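Local coordinates for protein MGS-M4 (Unidentified, PDB 4Q3M) that probably acts as an aldo-keto reductase, an oxidoreductase built on a TIM barrel, although its substrate is unknown, at residues 30-39 / 231-241; 138-147 / 169-179. One frame throughout, in Å; residues are numbered along the deposited sequence.

In the fold
Both contacts pair neighbouring helices on the outside of the alpha/beta barrel, on opposite sides of the chain's centre, with centres about 31 Å apart. Contact 1 joins the helix after the first barrel strand to the helix after the last, so it closes the ring. Contact 2 joins two helices consecutive along the chain and lies nested in the loop that contact 1 closes. Contact 2 is the more buried: 7 of 12 touching residues are buried and none exposed, against 5 and 2. Contact 1 sets Ile-237 among small alanines, with an oblique Tyr-39/Phe-241 ring pair and a tyrosine-to-carbonyl hydrogen bond. Contact 2 is held by apolar packing round a tyrosine knob and borders the second subunit.

Contact 1 (30-39 / 231-241); sequences AVKAALEGGY and SITPERIVQNF
One face of the Tyr-39 ring is covered by Phe-241, whose CD1 sits over the ring centre, 3.6 Å above the plane. At the edge of the same ring, in its plane, lies Ile-237 O. The two rings meet obliquely, with planes at 38° and centroids 4.8 Å apart. Tyr-39 N lies over one face of the Phe-241 ring, while Gly-37 O and Gly-38 O approach that ring obliquely. Tyr-39 OH donates to Ile-237 O at 2.7 Å. The hydroxyl meets a lone pair of Ile-237 O in the carbonyl plane, with a C=O...O angle of 141°. A phenylalanine in place of Tyr-39 would probably leave the Ile-237 carbonyl without this donor.

The helix after the first barrel strand, 17-18, packs here on the helix that follows the last, 226-227, and so closes the TIM barrel. The helices cross at -39°. Small residues let them approach: Ala-30, Ala-33 and Ala-34 touch Ile-237. Ile-237 CG2, anti to the backbone N, turns between Ala-34 CB at 3.7 Å and Tyr-39 CE1 at 3.6 Å. Its CD1 reaches the other way, to Ala-30 and Ala-33. Helix 26-37 ends in a Schellman motif with Gly-38 at the C-prime position. The bare CA of Gly-38 leaves room for the Phe-241 ring. Asn-240 packs its CB on Tyr-39 OH, and its side chain lies about 6 Å from a bound sulfate, probably from the crystallisation liquor. As in related reductases, Ser-231, Arg-236 and Asn-240 probably line the cofactor pocket.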
loop_
_atom_site.group_PDB
_atom_site.type_symbol
_atom_site.label_atom_id
_atom_site.label_comp_id
_atom_site.label_asym_id
_atom_site.label_seq_id
_atom_site.Cartn_x
_atom_site.Cartn_y
_atom_site.Cartn_z
ATOM N N ALA A 30 -9.481 -9.152 -29.285
ATOM C CA ALA A 30 -8.175 -8.815 -28.728
ATOM C C ALA A 30 -7.299 -10.050 -28.543
ATOM O O ALA A 30 -6.109 -10.026 -28.859
ATOM C CB ALA A 30 -8.342 -8.083 -27.404
ATOM N N VAL A 31 -7.894 -11.124 -28.031
ATOM C CA VAL A 31 -7.166 -12.364 -27.780
ATOM C C VAL A 31 -6.546 -12.927 -29.056
ATOM O O VAL A 31 -5.360 -13.255 -29.084
ATOM C CB VAL A 31 -8.078 -13.435 -27.145
ATOM C CG1 VAL A 31 -7.397 -14.795 -27.155
ATOM C CG2 VAL A 31 -8.453 -13.037 -25.726
ATOM N N LYS A 32 -7.346 -13.025 -30.114
ATOM C CA LYS A 32 -6.862 -13.572 -31.377
ATOM C C LYS A 32 -5.893 -12.620 -32.070
ATOM O O LYS A 32 -4.897 -13.054 -32.648
ATOM C CB LYS A 32 -8.027 -13.894 -32.309
ATOM C CG LYS A 32 -7.595 -14.528 -33.619
ATOM C CD LYS A 32 -8.207 -15.903 -33.789
ATOM C CE LYS A 32 -9.720 -15.831 -33.726
ATOM N NZ LYS A 32 -10.339 -17.145 -34.022
ATOM N N ALA A 33 -6.188 -11.323 -32.013
ATOM C CA ALA A 33 -5.297 -10.312 -32.572
ATOM C C ALA A 33 -3.933 -10.385 -31.894
ATOM O O ALA A 33 -2.912 -10.038 -32.486
ATOM C CB ALA A 33 -5.896 -8.923 -32.418
ATOM N N ALA A 34 -3.935 -10.846 -30.647
ATOM C CA ALA A 34 -2.706 -11.060 -29.899
ATOM C C ALA A 34 -2.080 -12.406 -30.255
ATOM O O ALA A 34 -0.878 -12.494 -30.502
ATOM C CB ALA A 34 -2.976 -10.980 -28.406
ATOM N N LEU A 35 -2.904 -13.450 -30.281
ATOM C CA LEU A 35 -2.435 -14.797 -30.596
ATOM C C LEU A 35 -1.801 -14.863 -31.984
ATOM O O LEU A 35 -0.792 -15.540 -32.181
ATOM C CB LEU A 35 -3.585 -15.803 -30.497
ATOM C CG LEU A 35 -4.003 -16.228 -29.088
ATOM C CD1 LEU A 35 -5.238 -17.115 -29.136
ATOM C CD2 LEU A 35 -2.862 -16.941 -28.379
ATOM N N GLU A 36 -2.396 -14.155 -32.939
ATOM C CA GLU A 36 -1.841 -14.076 -34.286
ATOM C C GLU A 36 -0.544 -13.276 -34.285
ATOM O O GLU A 36 0.357 -13.534 -35.082
ATOM C CB GLU A 36 -2.847 -13.443 -35.250
ATOM C CG GLU A 36 -4.098 -14.273 -35.488
ATOM C CD GLU A 36 -5.115 -13.553 -36.350
ATOM O OE1 GLU A 36 -6.158 -14.159 -36.675
ATOM O OE2 GLU A 36 -4.873 -12.380 -36.705
ATOM N N GLY A 37 -0.457 -12.305 -33.381
ATOM C CA GLY A 37 0.709 -11.447 -33.286
ATOM C C GLY A 37 1.924 -12.142 -32.702
ATOM O O GLY A 37 3.053 -11.688 -32.884
ATOM N N GLY A 38 1.694 -13.243 -31.995
ATOM C CA GLY A 38 2.783 -14.012 -31.419
ATOM C C GLY A 38 2.610 -14.311 -29.943
ATOM O O GLY A 38 3.424 -15.022 -29.351
ATOM N N TYR A 39 1.556 -13.765 -29.344
ATOM C CA TYR A 39 1.262 -14.015 -27.937
ATOM C C TYR A 39 0.971 -15.490 -27.687
ATOM O O TYR A 39 0.266 -16.131 -28.463
ATOM C CB TYR A 39 0.071 -13.174 -27.471
ATOM C CG TYR A 39 0.371 -11.707 -27.252
ATOM C CD1 TYR A 39 0.515 -10.838 -28.324
ATOM C CD2 TYR A 39 0.490 -11.188 -25.968
ATOM C CE1 TYR A 39 0.776 -9.496 -28.128
ATOM C CE2 TYR A 39 0.754 -9.846 -25.762
ATOM C CZ TYR A 39 0.897 -9.005 -26.846
ATOM O OH TYR A 39 1.160 -7.669 -26.649
ATOM N N SER A 231 -4.997 -4.414 -23.403
ATOM C CA SER A 231 -5.348 -3.627 -24.582
ATOM C C SER A 231 -6.422 -4.316 -25.420
ATOM O O SER A 231 -6.536 -5.541 -25.414
ATOM C CB SER A 231 -4.111 -3.367 -25.446
ATOM O OG SER A 231 -4.426 -2.542 -26.555
ATOM N N ILE A 232 -7.206 -3.519 -26.139
ATOM C CA ILE A 232 -8.175 -4.047 -27.093
ATOM C C ILE A 232 -7.935 -3.446 -28.472
ATOM O O ILE A 232 -8.667 -3.730 -29.421
ATOM C CB ILE A 232 -9.627 -3.764 -26.663
ATOM C CG1 ILE A 232 -9.854 -2.259 -26.498
ATOM C CG2 ILE A 232 -9.960 -4.514 -25.383
ATOM C CD1 ILE A 232 -11.294 -1.886 -26.219
ATOM N N THR A 233 -6.907 -2.610 -28.571
ATOM C CA THR A 233 -6.527 -2.001 -29.840
ATOM C C THR A 233 -5.416 -2.811 -30.498
ATOM O O THR A 233 -4.277 -2.796 -30.028
ATOM C CB THR A 233 -6.063 -0.546 -29.654
ATOM O OG1 THR A 233 -7.055 0.186 -28.924
ATOM C CG2 THR A 233 -5.834 0.118 -31.003
ATOM N N PRO A 234 -5.748 -3.515 -31.593
ATOM C CA PRO A 234 -4.868 -4.454 -32.303
ATOM C C PRO A 234 -3.462 -3.919 -32.569
ATOM O O PRO A 234 -2.494 -4.666 -32.422
ATOM C CB PRO A 234 -5.609 -4.688 -33.621
ATOM C CG PRO A 234 -7.038 -4.508 -33.268
ATOM C CD PRO A 234 -7.065 -3.406 -32.245
ATOM N N GLU A 235 -3.353 -2.650 -32.950
ATOM C CA GLU A 235 -2.054 -2.053 -33.241
ATOM C C GLU A 235 -1.151 -2.030 -32.013
ATOM O O GLU A 235 -0.009 -2.484 -32.066
ATOM C CB GLU A 235 -2.219 -0.632 -33.784
ATOM C CG GLU A 235 -0.940 0.189 -33.727
ATOM C CD GLU A 235 -0.784 1.118 -34.914
ATOM O OE1 GLU A 235 -1.764 1.807 -35.265
ATOM O OE2 GLU A 235 0.322 1.158 -35.495
ATOM N N ARG A 236 -1.669 -1.500 -30.909
ATOM C CA ARG A 236 -0.884 -1.384 -29.687
ATOM C C ARG A 236 -0.575 -2.756 -29.096
ATOM O O ARG A 236 0.414 -2.923 -28.385
ATOM C CB ARG A 236 -1.612 -0.516 -28.658
ATOM C CG ARG A 236 -0.775 0.648 -28.153
ATOM C CD ARG A 236 -1.431 1.351 -26.979
ATOM N NE ARG A 236 -0.574 2.401 -26.437
ATOM C CZ ARG A 236 -0.816 3.055 -25.306
ATOM N NH1 ARG A 236 -1.893 2.767 -24.588
ATOM N NH2 ARG A 236 0.022 3.996 -24.890
ATOM N N ILE A 237 -1.423 -3.735 -29.398
ATOM C CA ILE A 237 -1.181 -5.111 -28.984
ATOM C C ILE A 237 0.087 -5.642 -29.648
ATOM O O ILE A 237 0.898 -6.319 -29.016
ATOM C CB ILE A 237 -2.370 -6.028 -29.336
ATOM C CG1 ILE A 237 -3.637 -5.557 -28.621
ATOM C CG2 ILE A 237 -2.066 -7.467 -28.963
ATOM C CD1 ILE A 237 -4.874 -6.349 -28.985
ATOM N N VAL A 238 0.254 -5.315 -30.926
ATOM C CA VAL A 238 1.441 -5.710 -31.675
ATOM C C VAL A 238 2.666 -4.942 -31.187
ATOM O O VAL A 238 3.750 -5.509 -31.041
ATOM C CB VAL A 238 1.255 -5.476 -33.188
ATOM C CG1 VAL A 238 2.519 -5.848 -33.948
ATOM C CG2 VAL A 238 0.066 -6.272 -33.703
ATOM N N GLN A 239 2.483 -3.649 -30.931
ATOM C CA GLN A 239 3.561 -2.805 -30.426
ATOM C C GLN A 239 4.048 -3.291 -29.066
ATOM O O GLN A 239 5.251 -3.388 -28.826
ATOM C CB GLN A 239 3.104 -1.348 -30.327
ATOM C CG GLN A 239 2.791 -0.699 -31.662
ATOM C CD GLN A 239 2.395 0.758 -31.520
ATOM O OE1 GLN A 239 2.242 1.267 -30.409
ATOM N NE2 GLN A 239 2.223 1.437 -32.648
ATOM N N ASN A 240 3.104 -3.604 -28.184
ATOM C CA ASN A 240 3.431 -4.087 -26.847
ATOM C C ASN A 240 4.165 -5.423 -26.874
ATOM O O ASN A 240 4.808 -5.805 -25.897
ATOM C CB ASN A 240 2.161 -4.210 -26.003
ATOM C CG ASN A 240 1.603 -2.861 -25.590
ATOM O OD1 ASN A 240 2.006 -1.823 -26.113
ATOM N ND2 ASN A 240 0.667 -2.871 -24.647
ATOM N N PHE A 241 4.070 -6.129 -27.997
ATOM C CA PHE A 241 4.742 -7.412 -28.150
ATOM C C PHE A 241 6.115 -7.250 -28.793
ATOM O O PHE A 241 7.026 -8.035 -28.531
ATOM C CB PHE A 241 3.889 -8.369 -28.981
ATOM C CG PHE A 241 4.407 -9.779 -29.000
ATOM C CD1 PHE A 241 4.247 -10.604 -27.899
ATOM C CD2 PHE A 241 5.053 -10.279 -30.119
ATOM C CE1 PHE A 241 4.722 -11.901 -27.913
ATOM C CE2 PHE A 241 5.530 -11.576 -30.138
ATOM C CZ PHE A 241 5.364 -12.388 -29.033
#

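Contact 2 (138-147 / 169-179); sequences FNVHHLMYLM and FLHDYCKKNNI
Tyr-173 enters the neighbouring helix as a knob into the hole formed by Val-140, Leu-143, Met-144 and Met-147. A chi1 of 173°, CG opposite the backbone N, swings the Tyr-173 ring toward helix 140-147. Val-140 comes over one face. Its CG1 lies 4.0 Å from the Tyr-173 ring centroid, 11° off the normal, in a CH-pi contact. Asn-177 covers the opposite face, with ND2 offset toward the rim. The same ND2 donates to Tyr-173 O at 2.8 Å, which helps fix the amide against the ring. Leu-143 slides past the tyrosine in the opposite direction and presents CB to the ring edge, 3.5 Å from Tyr-173 CE2. Met-144 crosses the tyrosine at about a right angle and sets CG beside the hydroxyl.

Val-140 has a second role. Its CG2 meets the edge of the Phe-169 ring, 3.9 Å from Phe-169 CE2, and also touches Leu-170 CD1. Deeper in, Leu-143 CD1 packs on Leu-170 CD1 at 4.1 Å and on Cys-174 SG at 3.8 Å. At the other end Met-147 is bent at chi2 and chi3. The bend lays SD 4.0 Å from Ile-179 CD1 and brings CE to Asn-177. Leu-143, Leu-170, Cys-174 and Ile-179 also reach strand 156-160, so this side faces the barrel wall. Asn-139 and Met-144 each pack on their own counterparts in the second subunit.

The two helices run nearly parallel, at 10°, with the segment axes 11.0 Å apart at closest approach. Strand 156-160 links them in the chain, giving the consecutive, parallel outer helices of a TIM barrel.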
loop_
_atom_site.group_PDB
_atom_site.type_symbol
_atom_site.label_atom_id
_atom_site.label_comp_id
_atom_site.label_asym_id
_atom_site.label_seq_id
_atom_site.Cartn_x
_atom_site.Cartn_y
_atom_site.Cartn_z
ATOM N N PHE A 138 -1.054 -9.811 -3.134
ATOM C CA PHE A 138 -0.588 -10.242 -1.825
ATOM C C PHE A 138 0.674 -9.482 -1.436
ATOM O O PHE A 138 1.632 -9.421 -2.207
ATOM C CB PHE A 138 -0.320 -11.749 -1.809
ATOM C CG PHE A 138 -1.523 -12.579 -1.452
ATOM C CD1 PHE A 138 -2.774 -12.271 -1.960
ATOM C CD2 PHE A 138 -1.398 -13.674 -0.613
ATOM C CE1 PHE A 138 -3.880 -13.036 -1.633
ATOM C CE2 PHE A 138 -2.499 -14.444 -0.282
ATOM C CZ PHE A 138 -3.741 -14.124 -0.793
ATOM N N ASN A 139 0.668 -8.895 -0.245
ATOM C CA ASN A 139 1.850 -8.214 0.262
ATOM C C ASN A 139 2.764 -9.209 0.968
ATOM O O ASN A 139 2.496 -10.409 0.967
ATOM C CB ASN A 139 1.463 -7.073 1.203
ATOM C CG ASN A 139 2.456 -5.924 1.166
ATOM O OD1 ASN A 139 3.590 -6.085 0.714
ATOM N ND2 ASN A 139 2.034 -4.758 1.643
ATOM N N VAL A 140 3.837 -8.706 1.572
ATOM C CA VAL A 140 4.858 -9.564 2.167
ATOM C C VAL A 140 4.314 -10.459 3.281
ATOM O O VAL A 140 4.526 -11.672 3.260
ATOM C CB VAL A 140 6.031 -8.731 2.723
ATOM C CG1 VAL A 140 6.958 -9.603 3.559
ATOM C CG2 VAL A 140 6.794 -8.067 1.585
ATOM N N HIS A 141 3.608 -9.873 4.244
ATOM C CA HIS A 141 3.114 -10.645 5.380
ATOM C C HIS A 141 2.031 -11.639 4.966
ATOM O O HIS A 141 1.816 -12.647 5.641
ATOM C CB HIS A 141 2.595 -9.721 6.489
ATOM C CG HIS A 141 1.538 -8.760 6.044
ATOM N ND1 HIS A 141 1.820 -7.633 5.303
ATOM C CD2 HIS A 141 0.200 -8.747 6.254
ATOM C CE1 HIS A 141 0.700 -6.972 5.066
ATOM N NE2 HIS A 141 -0.297 -7.628 5.633
ATOM N N HIS A 142 1.358 -11.359 3.855
ATOM C CA HIS A 142 0.402 -12.307 3.294
ATOM C C HIS A 142 1.142 -13.511 2.723
ATOM O O HIS A 142 0.712 -14.653 2.882
ATOM C CB HIS A 142 -0.451 -11.648 2.210
ATOM C CG HIS A 142 -1.189 -10.433 2.678
ATOM N ND1 HIS A 142 -1.462 -9.364 1.853
ATOM C CD2 HIS A 142 -1.713 -10.119 3.887
ATOM C CE1 HIS A 142 -2.121 -8.442 2.532
ATOM N NE2 HIS A 142 -2.285 -8.875 3.769
ATOM N N LEU A 143 2.260 -13.241 2.059
ATOM C CA LEU A 143 3.076 -14.295 1.470
ATOM C C LEU A 143 3.749 -15.140 2.548
ATOM O O LEU A 143 3.848 -16.358 2.411
ATOM C CB LEU A 143 4.128 -13.698 0.533
ATOM C CG LEU A 143 3.592 -12.971 -0.703
ATOM C CD1 LEU A 143 4.729 -12.348 -1.502
ATOM C CD2 LEU A 143 2.780 -13.919 -1.570
ATOM N N MET A 144 4.203 -14.488 3.616
ATOM C CA MET A 144 4.847 -15.183 4.729
ATOM C C MET A 144 3.926 -16.241 5.325
ATOM O O MET A 144 4.375 -17.314 5.731
ATOM C CB MET A 144 5.276 -14.195 5.819
ATOM C CG MET A 144 6.343 -13.203 5.382
ATOM S SD MET A 144 7.193 -12.391 6.751
ATOM C CE MET A 144 5.848 -11.496 7.517
ATOM N N TYR A 145 2.634 -15.934 5.370
ATOM C CA TYR A 145 1.644 -16.857 5.907
ATOM C C TYR A 145 1.484 -18.079 5.008
ATOM O O TYR A 145 1.375 -19.204 5.494
ATOM C CB TYR A 145 0.298 -16.153 6.089
ATOM C CG TYR A 145 -0.758 -17.011 6.748
ATOM C CD1 TYR A 145 -0.806 -17.145 8.131
ATOM C CD2 TYR A 145 -1.708 -17.683 5.991
ATOM C CE1 TYR A 145 -1.769 -17.928 8.739
ATOM C CE2 TYR A 145 -2.674 -18.468 6.591
ATOM C CZ TYR A 145 -2.701 -18.586 7.964
ATOM O OH TYR A 145 -3.663 -19.366 8.564
ATOM N N LEU A 146 1.387 -17.846 3.728
ATOM C CA LEU A 146 1.333 -18.900 2.762
ATOM C C LEU A 146 2.622 -19.759 2.672
ATOM O O LEU A 146 2.543 -20.954 2.574
ATOM C CB LEU A 146 0.945 -18.295 1.425
ATOM C CG LEU A 146 -0.346 -18.724 0.762
ATOM C CD1 LEU A 146 -1.487 -18.814 1.743
ATOM C CD2 LEU A 146 -0.699 -17.756 -0.318
ATOM N N MET A 147 3.794 -19.129 2.724
ATOM C CA MET A 147 5.078 -19.821 2.761
ATOM C C MET A 147 5.157 -20.761 3.959
ATOM O O MET A 147 5.700 -21.862 3.867
ATOM C CB MET A 147 6.234 -18.819 2.811
ATOM C CG MET A 147 6.401 -17.988 1.551
ATOM S SD MET A 147 6.678 -18.998 0.085
ATOM C CE MET A 147 8.190 -19.843 0.538
ATOM N N PHE A 169 11.322 -3.945 -3.123
ATOM C CA PHE A 169 11.312 -4.669 -1.858
ATOM C C PHE A 169 10.519 -5.965 -1.984
ATOM O O PHE A 169 11.004 -7.039 -1.627
ATOM C CB PHE A 169 10.728 -3.795 -0.745
ATOM C CG PHE A 169 10.814 -4.413 0.622
ATOM C CD1 PHE A 169 11.926 -4.205 1.420
ATOM C CD2 PHE A 169 9.781 -5.197 1.113
ATOM C CE1 PHE A 169 12.010 -4.770 2.679
ATOM C CE2 PHE A 169 9.860 -5.766 2.370
ATOM C CZ PHE A 169 10.975 -5.551 3.155
ATOM N N LEU A 170 9.297 -5.851 -2.493
ATOM C CA LEU A 170 8.428 -7.004 -2.691
ATOM C C LEU A 170 9.039 -7.981 -3.690
ATOM O O LEU A 170 8.955 -9.198 -3.516
ATOM C CB LEU A 170 7.046 -6.554 -3.168
ATOM C CG LEU A 170 6.018 -7.649 -3.462
ATOM C CD1 LEU A 170 5.729 -8.465 -2.211
ATOM C CD2 LEU A 170 4.740 -7.046 -4.022
ATOM N N HIS A 171 9.658 -7.434 -4.731
ATOM C CA HIS A 171 10.316 -8.238 -5.756
ATOM C C HIS A 171 11.442 -9.072 -5.157
ATOM O O HIS A 171 11.548 -10.270 -5.424
ATOM C CB HIS A 171 10.864 -7.342 -6.868
ATOM C CG HIS A 171 11.399 -8.098 -8.045
ATOM N ND1 HIS A 171 12.310 -7.553 -8.925
ATOM C CD2 HIS A 171 11.147 -9.350 -8.491
ATOM C CE1 HIS A 171 12.598 -8.440 -9.861
ATOM N NE2 HIS A 171 11.906 -9.539 -9.621
ATOM N N ASP A 172 12.277 -8.432 -4.345
ATOM C CA ASP A 172 13.387 -9.117 -3.694
ATOM C C ASP A 172 12.890 -10.217 -2.766
ATOM O O ASP A 172 13.460 -11.306 -2.730
ATOM C CB ASP A 172 14.254 -8.125 -2.915
ATOM C CG ASP A 172 15.156 -7.305 -3.818
ATOM O OD1 ASP A 172 15.375 -7.720 -4.976
ATOM O OD2 ASP A 172 15.652 -6.251 -3.367
ATOM N N TYR A 173 11.827 -9.931 -2.019
ATOM C CA TYR A 173 11.248 -10.923 -1.121
ATOM C C TYR A 173 10.782 -12.152 -1.892
ATOM O O TYR A 173 11.080 -13.284 -1.510
ATOM C CB TYR A 173 10.077 -10.339 -0.326
ATOM C CG TYR A 173 9.346 -11.389 0.483
ATOM C CD1 TYR A 173 9.815 -11.786 1.728
ATOM C CD2 TYR A 173 8.196 -11.996 -0.008
ATOM C CE1 TYR A 173 9.156 -12.753 2.463
ATOM C CE2 TYR A 173 7.535 -12.964 0.718
ATOM C CZ TYR A 173 8.017 -13.338 1.953
ATOM O OH TYR A 173 7.355 -14.303 2.674
ATOM N N CYS A 174 10.040 -11.920 -2.971
ATOM C CA CYS A 174 9.524 -13.006 -3.796
ATOM C C CYS A 174 10.655 -13.855 -4.369
ATOM O O CYS A 174 10.591 -15.085 -4.342
ATOM C CB CYS A 174 8.654 -12.453 -4.927
ATOM S SG CYS A 174 7.094 -11.715 -4.382
ATOM N N LYS A 175 11.690 -13.194 -4.877
ATOM C CA LYS A 175 12.835 -13.892 -5.453
ATOM C C LYS A 175 13.562 -14.737 -4.411
ATOM O O LYS A 175 14.061 -15.817 -4.723
ATOM C CB LYS A 175 13.808 -12.898 -6.094
ATOM C CG LYS A 175 13.370 -12.398 -7.461
ATOM C CD LYS A 175 14.495 -11.656 -8.169
ATOM C CE LYS A 175 14.875 -10.382 -7.433
ATOM N NZ LYS A 175 16.047 -9.711 -8.063
ATOM N N LYS A 176 13.618 -14.245 -3.178
ATOM C CA LYS A 176 14.240 -14.993 -2.091
ATOM C C LYS A 176 13.410 -16.219 -1.730
ATOM O O LYS A 176 13.944 -17.224 -1.259
ATOM C CB LYS A 176 14.430 -14.107 -0.858
ATOM C CG LYS A 176 15.505 -13.042 -1.011
ATOM C CD LYS A 176 15.674 -12.238 0.270
ATOM C CE LYS A 176 16.756 -11.180 0.120
ATOM N NZ LYS A 176 16.958 -10.406 1.377
ATOM N N ASN A 177 12.103 -16.132 -1.954
ATOM C CA ASN A 177 11.196 -17.225 -1.626
ATOM C C ASN A 177 10.681 -17.950 -2.865
ATOM O O ASN A 177 9.645 -18.616 -2.819
ATOM C CB ASN A 177 10.022 -16.705 -0.798
ATOM C CG ASN A 177 10.447 -16.232 0.578
ATOM O OD1 ASN A 177 10.480 -17.010 1.532
ATOM N ND2 ASN A 177 10.782 -14.951 0.686
ATOM N N ASN A 178 11.413 -17.807 -3.967
ATOM C CA ASN A 178 11.129 -18.518 -5.213
ATOM C C ASN A 178 9.719 -18.271 -5.742
ATOM O O ASN A 178 9.056 -19.188 -6.228
ATOM C CB ASN A 178 11.354 -20.018 -5.023
ATOM C CG ASN A 178 12.634 -20.319 -4.271
ATOM O OD1 ASN A 178 13.732 -20.194 -4.813
ATOM N ND2 ASN A 178 12.499 -20.719 -3.011
ATOM N N ILE A 179 9.269 -17.026 -5.641
ATOM C CA ILE A 179 7.968 -16.634 -6.166
ATOM C C ILE A 179 8.146 -15.722 -7.373
ATOM O O ILE A 179 8.810 -14.689 -7.285
ATOM C CB ILE A 179 7.119 -15.916 -5.101
ATOM C CG1 ILE A 179 6.932 -16.811 -3.874
ATOM C CG2 ILE A 179 5.774 -15.503 -5.679
ATOM C CD1 ILE A 179 6.167 -16.152 -2.746
#